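Local coordinates for protein N-acetylneuraminate epimerase (Escherichia coli, PDB 2UVK) that converts the alpha-anomer of N-acetylneuraminate (sialic acid) to the beta-anomer, speeding the equilibrium between the two in the periplasm, at residues V2-P7 and Y34-Q39; L320-E325 and T333-I338. All blocks are in the same frame, centred on the assembly; numbering follows the deposited sequence. Where two conformers were deposited one is given.

In the fold
From the N terminus, the extended segment 2-7 comes first, and interaction 1 closes a loop from it through strands 14-18 and 21-25 of the first Kelch blade to segment 34-39 on the blade's third strand. Interaction 2 comes only at the far end of the chain, where strand 318-322 pairs with strand 335-341 in the last blade and closes a tight, local loop. The two closures lie in series, neither nested nor crossing, yet the propeller brings them to within about 11 Å, centre to centre. There they touch: E5 and T6 hydrogen-bond to T333, so that the N-terminal segment ties the first blade to the last.

Interaction 1 (V2-P7 and Y34-Q39); sequences VLPETP and YKLDTQ
A proline ring laid over a tyrosine ring marks the contact: CG of P7 stands 3.8 Å from the centroid of the Y34 ring, 18° off its normal, in a CH-pi contact over the face. In this Kelch beta-propeller, segment 2-7 has no strand pairing of its own with 34-39; it runs roughly antiparallel to strand 33-37, the third strand of the first blade, and only side chains bridge the two. The Y34 ring swings beneath the proline because CG lies anti to the carbonyl carbon (chi1 -46°). The flat pi face suits the weakly polarised C-H bonds of P7, and CG of P7 sits toward the rim, 3.6 Å from CE1 of Y34. Without the ring, as with an alanine here, P7 would probably lose its aromatic platform and a gap would open under this end of the segment. Farther along, L36 is a forked leucine serving two partners. CG anti to the backbone N (chi1 -178°) carries both methyls toward 2-7, where CD1 meets the ring of P4. Prolines, which have no N-H, suit a segment that makes no hydrogen bond to 34-39. W45 donates NE1 to P4 O, while L3 also packs on L320 and I322 of the last blade. The CD2 of L3 completes the contact, 3.9 Å from CD2 of L36.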
loop_
_atom_site.group_PDB
_atom_site.type_symbol
_atom_site.label_atom_id
_atom_site.label_comp_id
_atom_site.label_asym_id
_atom_site.label_seq_id
_atom_site.Cartn_x
_atom_site.Cartn_y
_atom_site.Cartn_z
ATOM N N VAL B 2 -11.036 6.303 38.077
ATOM C CA VAL B 2 -9.776 5.935 38.758
ATOM C C VAL B 2 -8.725 7.013 38.503
ATOM O O VAL B 2 -7.759 7.151 39.251
ATOM C CB VAL B 2 -9.190 4.566 38.294
ATOM C CG1 VAL B 2 -10.259 3.487 38.217
ATOM C CG2 VAL B 2 -8.435 4.696 36.971
ATOM N N LEU B 3 -8.895 7.728 37.393
ATOM C CA LEU B 3 -8.274 9.019 37.165
ATOM C C LEU B 3 -9.432 9.999 37.075
ATOM O O LEU B 3 -10.578 9.580 36.854
ATOM C CB LEU B 3 -7.495 9.027 35.847
ATOM C CG LEU B 3 -6.332 8.042 35.714
ATOM C CD1 LEU B 3 -5.718 8.142 34.312
ATOM C CD2 LEU B 3 -5.260 8.287 36.780
ATOM N N PRO B 4 -9.156 11.302 37.231
ATOM C CA PRO B 4 -10.230 12.253 37.017
ATOM C C PRO B 4 -10.847 12.066 35.618
ATOM O O PRO B 4 -10.175 11.582 34.694
ATOM C CB PRO B 4 -9.538 13.617 37.120
ATOM C CG PRO B 4 -8.245 13.361 37.759
ATOM C CD PRO B 4 -7.883 11.949 37.575
ATOM N N GLU B 5 -12.109 12.452 35.486
ATOM C CA GLU B 5 -12.804 12.361 34.199
ATOM C C GLU B 5 -12.027 13.117 33.142
ATOM O O GLU B 5 -11.471 14.181 33.407
ATOM C CB GLU B 5 -14.222 12.941 34.298
ATOM C CG GLU B 5 -15.144 12.264 35.317
ATOM C CD GLU B 5 -15.234 10.767 35.120
ATOM O OE1 GLU B 5 -15.716 10.354 34.054
ATOM O OE2 GLU B 5 -14.818 9.992 36.016
ATOM N N THR B 6 -11.986 12.595 31.919
ATOM C CA THR B 6 -11.307 13.330 30.868
ATOM C C THR B 6 -12.062 14.645 30.646
ATOM O O THR B 6 -13.275 14.698 30.888
ATOM C CB THR B 6 -11.217 12.530 29.565
ATOM O OG1 THR B 6 -12.515 12.073 29.195
ATOM C CG2 THR B 6 -10.298 11.313 29.761
ATOM N N PRO B 7 -11.352 15.720 30.259
ATOM C CA PRO B 7 -12.045 17.016 30.130
ATOM C C PRO B 7 -13.201 17.094 29.130
ATOM O O PRO B 7 -14.072 17.967 29.254
ATOM C CB PRO B 7 -10.916 17.984 29.752
ATOM C CG PRO B 7 -9.686 17.345 30.318
ATOM C CD PRO B 7 -9.899 15.877 30.066
ATOM N N TYR B 34 -3.881 16.357 26.494
ATOM C CA TYR B 34 -3.776 16.580 27.935
ATOM C C TYR B 34 -2.749 15.644 28.520
ATOM O O TYR B 34 -2.515 14.576 27.995
ATOM C CB TYR B 34 -5.110 16.331 28.620
ATOM C CG TYR B 34 -6.297 16.956 27.942
ATOM C CD1 TYR B 34 -6.696 18.240 28.249
ATOM C CD2 TYR B 34 -7.026 16.242 26.998
ATOM C CE1 TYR B 34 -7.802 18.810 27.617
ATOM C CE2 TYR B 34 -8.144 16.807 26.360
ATOM C CZ TYR B 34 -8.518 18.079 26.676
ATOM O OH TYR B 34 -9.635 18.627 26.028
ATOM N N LYS B 35 -2.153 16.058 29.643
ATOM C CA LYS B 35 -1.278 15.174 30.417
ATOM C C LYS B 35 -1.736 15.078 31.867
ATOM O O LYS B 35 -2.416 15.954 32.365
ATOM C CB LYS B 35 0.169 15.638 30.359
ATOM C CG LYS B 35 0.473 16.926 31.136
ATOM C CD LYS B 35 1.923 17.274 30.921
ATOM C CE LYS B 35 2.319 18.536 31.635
ATOM N NZ LYS B 35 3.764 18.822 31.343
ATOM N N LEU B 36 -1.377 13.988 32.519
ATOM C CA LEU B 36 -1.678 13.832 33.936
ATOM C C LEU B 36 -0.517 13.121 34.632
ATOM O O LEU B 36 0.008 12.130 34.151
ATOM C CB LEU B 36 -2.989 13.065 34.090
ATOM C CG LEU B 36 -3.493 12.832 35.505
ATOM C CD1 LEU B 36 -5.000 12.973 35.574
ATOM C CD2 LEU B 36 -3.032 11.448 35.994
ATOM N N ASP B 37 -0.101 13.674 35.770
ATOM C CA ASP B 37 0.938 13.078 36.608
ATOM C C ASP B 37 0.219 12.160 37.584
ATOM O O ASP B 37 -0.517 12.626 38.441
ATOM C CB ASP B 37 1.677 14.196 37.345
ATOM C CG ASP B 37 2.696 13.680 38.321
ATOM O OD1 ASP B 37 2.912 12.451 38.390
ATOM O OD2 ASP B 37 3.304 14.528 39.011
ATOM N N THR B 38 0.398 10.854 37.432
ATOM C CA THR B 38 -0.374 9.893 38.220
ATOM C C THR B 38 0.055 9.895 39.696
ATOM O O THR B 38 -0.671 9.394 40.544
ATOM C CB THR B 38 -0.228 8.456 37.700
ATOM O OG1 THR B 38 1.155 8.076 37.710
ATOM C CG2 THR B 38 -0.825 8.298 36.275
ATOM N N GLN B 39 1.231 10.450 39.974
ATOM C CA GLN B 39 1.786 10.475 41.345
ATOM C C GLN B 39 1.476 11.750 42.114
ATOM O O GLN B 39 1.906 11.890 43.264
ATOM C CB GLN B 39 3.303 10.257 41.307
ATOM C CG GLN B 39 3.697 8.800 41.203
#

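Interaction 2 (L320-E325 and T333-I338); sequences LIIGGE and TDSVLI
I321 and V336 stand beside each other on one face of the last Kelch blade, their CB atoms 4.2 Å apart, while L320, I322, S335 and L337 project from the other face. This alternation belongs to the antiparallel pairing of strands 318-322 and 335-341, the second and third of a four-stranded propeller blade. I321 and V336 form the hydrogen-bonded pair: I321 N donates to V336 O at 2.8 Å, almost perfectly straight at 179°, and V336 N returns a bond to I321 O. On their face, I321 holds CG1 anti to its carbonyl carbon and an extended chain beyond (chi2 169°), which sends CD1 obliquely across I338 to meet its CD1 at 3.7 Å. Beta-branched isoleucine and valine suit the extended backbone, and V347 and V345 of strand 344-348 continue the apolar surface. Across the sheet, L337 brings CD1 alongside CB of L320, 4.0 Å away, and W315 packs against both leucines. S335 faces I322 in a non-hydrogen-bonded pair, its OG 3.5 Å from CG2 of I322 in the conformer given; the I322 side chain goes on to touch V22 and I24 of the first blade. One step beyond the I322-S335 pair, G323 N donates to D334 O at 3.0 Å, the donor tilted 24° from the carbonyl plane; the positive phi of G323 is easily adopted without a side chain. R307 salt-bridges OD2 of D334 and hydrogen-bonds G323 O, clasping both segments at this end. Backbone amides and carbonyls thus set the strand register, aliphatic groups make up most of both faces, with S335 the polar exception beside L320 and I322, and the carboxylate of D334 has its partner in R307, which probably offsets its charge.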
loop_
_atom_site.group_PDB
_atom_site.type_symbol
_atom_site.label_atom_id
_atom_site.label_comp_id
_atom_site.label_asym_id
_atom_site.label_seq_id
_atom_site.Cartn_x
_atom_site.Cartn_y
_atom_site.Cartn_z
ATOM N N LEU B 320 -4.733 0.130 32.402
ATOM C CA LEU B 320 -5.446 1.374 32.598
ATOM C C LEU B 320 -6.232 1.654 31.308
ATOM O O LEU B 320 -5.633 1.737 30.241
ATOM C CB LEU B 320 -4.433 2.493 32.851
ATOM C CG LEU B 320 -4.932 3.936 32.922
ATOM C CD1 LEU B 320 -6.068 4.076 33.922
ATOM C CD2 LEU B 320 -3.785 4.913 33.196
ATOM N N ILE B 321 -7.555 1.780 31.428
ATOM C CA ILE B 321 -8.429 2.077 30.280
ATOM C C ILE B 321 -8.964 3.482 30.460
ATOM O O ILE B 321 -9.497 3.810 31.510
ATOM C CB ILE B 321 -9.621 1.091 30.232
ATOM C CG1 ILE B 321 -9.136 -0.315 29.883
ATOM C CG2 ILE B 321 -10.761 1.607 29.286
ATOM C CD1 ILE B 321 -10.182 -1.375 30.061
ATOM N N ILE B 322 -8.838 4.313 29.429
ATOM C CA ILE B 322 -9.250 5.700 29.536
ATOM C C ILE B 322 -10.216 5.998 28.380
ATOM O O ILE B 322 -9.871 5.828 27.217
ATOM C CB ILE B 322 -8.067 6.682 29.468
ATOM C CG1 ILE B 322 -6.972 6.314 30.496
ATOM C CG2 ILE B 322 -8.561 8.109 29.710
ATOM C CD1 ILE B 322 -5.748 7.219 30.425
ATOM N N GLY B 323 -11.405 6.448 28.738
ATOM C CA GLY B 323 -12.428 6.822 27.742
ATOM C C GLY B 323 -12.959 5.637 26.961
ATOM O O GLY B 323 -12.987 4.507 27.428
ATOM N N GLY B 324 -13.389 5.923 25.751
ATOM C CA GLY B 324 -14.020 4.947 24.903
ATOM C C GLY B 324 -15.429 5.337 24.495
ATOM O O GLY B 324 -15.872 6.439 24.773
ATOM N N GLU B 325 -16.100 4.391 23.868
ATOM C CA GLU B 325 -17.456 4.518 23.342
ATOM C C GLU B 325 -18.271 3.359 23.921
ATOM O O GLU B 325 -17.766 2.236 24.063
ATOM C CB GLU B 325 -17.359 4.398 21.819
ATOM C CG GLU B 325 -18.620 4.571 21.003
ATOM C CD GLU B 325 -18.356 4.186 19.572
ATOM O OE1 GLU B 325 -17.471 4.796 18.951
ATOM O OE2 GLU B 325 -19.004 3.252 19.072
ATOM N N THR B 333 -16.003 9.565 29.584
ATOM C CA THR B 333 -14.900 10.332 30.165
ATOM C C THR B 333 -14.155 9.591 31.282
ATOM O O THR B 333 -13.115 10.067 31.751
ATOM C CB THR B 333 -15.435 11.639 30.798
ATOM O OG1 THR B 333 -16.406 11.323 31.802
ATOM C CG2 THR B 333 -16.078 12.559 29.740
ATOM N N ASP B 334 -14.684 8.452 31.711
ATOM C CA ASP B 334 -14.153 7.765 32.899
ATOM C C ASP B 334 -13.050 6.774 32.541
ATOM O O ASP B 334 -12.849 6.435 31.370
ATOM C CB ASP B 334 -15.263 7.060 33.675
ATOM C CG ASP B 334 -15.954 6.000 32.866
ATOM O OD1 ASP B 334 -16.194 6.231 31.660
ATOM O OD2 ASP B 334 -16.292 4.945 33.425
ATOM N N SER B 335 -12.345 6.318 33.573
ATOM C CA SER B 335 -11.236 5.389 33.438
ATOM C C SER B 335 -11.458 4.179 34.323
ATOM O O SER B 335 -12.134 4.271 35.345
ATOM C CB SER B 335 -9.923 6.060 33.819
ATOM O OG SER B 335 -9.557 7.020 32.848
ATOM N N VAL B 336 -10.891 3.055 33.901
ATOM C CA VAL B 336 -11.003 1.779 34.600
ATOM C C VAL B 336 -9.593 1.242 34.794
ATOM O O VAL B 336 -8.712 1.446 33.949
ATOM C CB VAL B 336 -11.822 0.758 33.739
ATOM C CG1 VAL B 336 -12.191 -0.497 34.550
ATOM C CG2 VAL B 336 -13.070 1.428 33.166
ATOM N N LEU B 337 -9.376 0.550 35.911
ATOM C CA LEU B 337 -8.130 -0.148 36.152
ATOM C C LEU B 337 -8.440 -1.639 36.319
ATOM O O LEU B 337 -9.287 -2.023 37.138
ATOM C CB LEU B 337 -7.441 0.415 37.394
ATOM C CG LEU B 337 -5.952 0.097 37.517
ATOM C CD1 LEU B 337 -5.089 0.663 36.392
ATOM C CD2 LEU B 337 -5.480 0.632 38.873
ATOM N N ILE B 338 -7.785 -2.472 35.520
ATOM C CA ILE B 338 -7.931 -3.918 35.611
ATOM C C ILE B 338 -6.601 -4.481 36.107
ATOM O O ILE B 338 -5.577 -4.347 35.452
ATOM C CB ILE B 338 -8.347 -4.566 34.269
ATOM C CG1 ILE B 338 -9.601 -3.868 33.718
ATOM C CG2 ILE B 338 -8.650 -6.050 34.444
ATOM C CD1 ILE B 338 -10.051 -4.333 32.343
#